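Local coordinates for DSBA-like thioredoxin domain-containing protein (Nitrosomonas europaea, PDB 2IN3) that probably acts as a thiol-disulfide oxidoreductase or disulfide isomerase of the DsbA family, FrnE-like subfamily, at residues A25-I28 with E29-Q33. Numbering follows the deposited sequence.
With EDO (1,2-ethanediol), chain E.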
# COMPACT_ATOMS: atom_id res chain seq x y z
N ALA A 25 -0.54 -3.93 7.83
CA ALA A 25 -1.97 -3.62 7.58
C ALA A 25 -2.82 -3.48 8.88
O ALA A 25 -3.62 -2.53 8.99
CB ALA A 25 -2.61 -4.57 6.55
N PRO A 26 -2.67 -4.41 9.86
CA PRO A 26 -3.42 -4.21 11.11
C PRO A 26 -3.06 -2.93 11.88
O PRO A 26 -3.90 -2.38 12.59
CB PRO A 26 -3.05 -5.44 11.94
CG PRO A 26 -2.71 -6.49 10.92
CD PRO A 26 -1.94 -5.70 9.89
N VAL A 27 -1.81 -2.47 11.75
CA VAL A 27 -1.33 -1.31 12.50
C VAL A 27 -1.92 -0.04 11.88
O VAL A 27 -2.48 0.82 12.57
CB VAL A 27 0.22 -1.23 12.46
CG1 VAL A 27 0.73 0.04 13.19
CG2 VAL A 27 0.83 -2.51 13.05
N ILE A 28 -1.83 0.08 10.57
CA ILE A 28 -2.42 1.26 9.93
C ILE A 28 -3.96 1.28 10.03
O ILE A 28 -4.57 2.35 10.17
CB ILE A 28 -1.87 1.48 8.46
CG1 ILE A 28 -2.26 2.90 7.94
CG2 ILE A 28 -2.41 0.40 7.52
CD1 ILE A 28 -1.62 4.06 8.76
N GLU A 29 -4.61 0.10 10.07
CA GLU A 29 -6.06 0.02 10.34
C GLU A 29 -6.38 0.65 11.73
O GLU A 29 -7.32 1.47 11.87
CB GLU A 29 -6.59 -1.43 10.29
CG GLU A 29 -8.11 -1.60 10.66
CD GLU A 29 -8.53 -3.06 11.04
OE1 GLU A 29 -7.71 -4.00 10.89
OE2 GLU A 29 -9.70 -3.26 11.50
N ASN A 30 -5.63 0.25 12.74
CA ASN A 30 -5.84 0.79 14.09
C ASN A 30 -5.60 2.29 14.15
O ASN A 30 -6.38 3.03 14.76
CB ASN A 30 -4.99 0.07 15.13
CG ASN A 30 -5.44 0.41 16.57
OD1 ASN A 30 -5.07 1.44 17.14
ND2 ASN A 30 -6.28 -0.44 17.14
N ILE A 31 -4.52 2.74 13.49
CA ILE A 31 -4.20 4.17 13.43
C ILE A 31 -5.37 4.96 12.79
O ILE A 31 -5.86 5.95 13.35
CB ILE A 31 -2.89 4.41 12.64
CG1 ILE A 31 -1.70 3.87 13.42
CG2 ILE A 31 -2.68 5.94 12.38
CD1 ILE A 31 -0.39 3.78 12.54
N ARG A 32 -5.83 4.50 11.63
CA ARG A 32 -7.04 5.07 10.99
C ARG A 32 -8.24 5.06 11.90
O ARG A 32 -9.02 6.00 11.91
CB ARG A 32 -7.43 4.30 9.71
CG ARG A 32 -6.40 4.43 8.61
CD ARG A 32 -6.84 3.68 7.39
NE ARG A 32 -8.05 4.27 6.87
CZ ARG A 32 -9.17 3.62 6.62
NH1 ARG A 32 -9.26 2.31 6.79
NH2 ARG A 32 -10.19 4.30 6.17
N GLN A 33 -8.43 3.98 12.63
CA GLN A 33 -9.59 3.92 13.50
C GLN A 33 -9.46 4.95 14.64
O GLN A 33 -10.44 5.61 14.96
CB GLN A 33 -9.80 2.49 14.04
CG GLN A 33 -10.30 1.51 12.95
CD GLN A 33 -10.27 0.02 13.36
OE1 GLN A 33 -9.53 -0.40 14.29
NE2 GLN A 33 -11.06 -0.80 12.65
C1 EDO E . -11.26 4.09 9.51
O1 EDO E . -11.92 3.08 10.27
C2 EDO E . -11.70 5.47 9.99
O2 EDO E . -12.27 5.33 11.29
O HOH W 1 -6.01 -3.79 13.60
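R32 and I28 meet one turn apart on helix 19-35, where R32 N gives I28 O a nearly straight hydrogen bond of 2.9 Å (174° at the hydrogen); E29, N30 and I31 repeat the bond to A25, P26 and V27. From CB outward, the R32 side chain starts against that same I28 carbonyl: CB touches I28 O, CG comes closer, 3.2 Å from I28 O, and CD is still near it. CG lies beside the backbone N (chi1 -65°), which lays the chain back along the preceding turn; a bend at chi3 then turns the guanidinium so that one face receives C1 of a 1,2-ethanediol, probably from the crystallisation liquor, 3.5 Å from R32 NH2. With an alanine here, I28 O would probably lose the CG and CD packed against it, and F112 the side chain touching it. Toward the interior, I31 CD1 sits 4.0 Å from both V27 CG1 and I28 CD1, the side chains crossing obliquely. V27 and I31 face helix 198-211, while I28 packs on Y12 and F112. On the outer side, a water donates to P26 O (2.7 Å) and weakly to E29 OE1. Helix 19-35 connects parallel strands 9-14 and 40-45, the beta-alpha-beta unit of the thioredoxin fold.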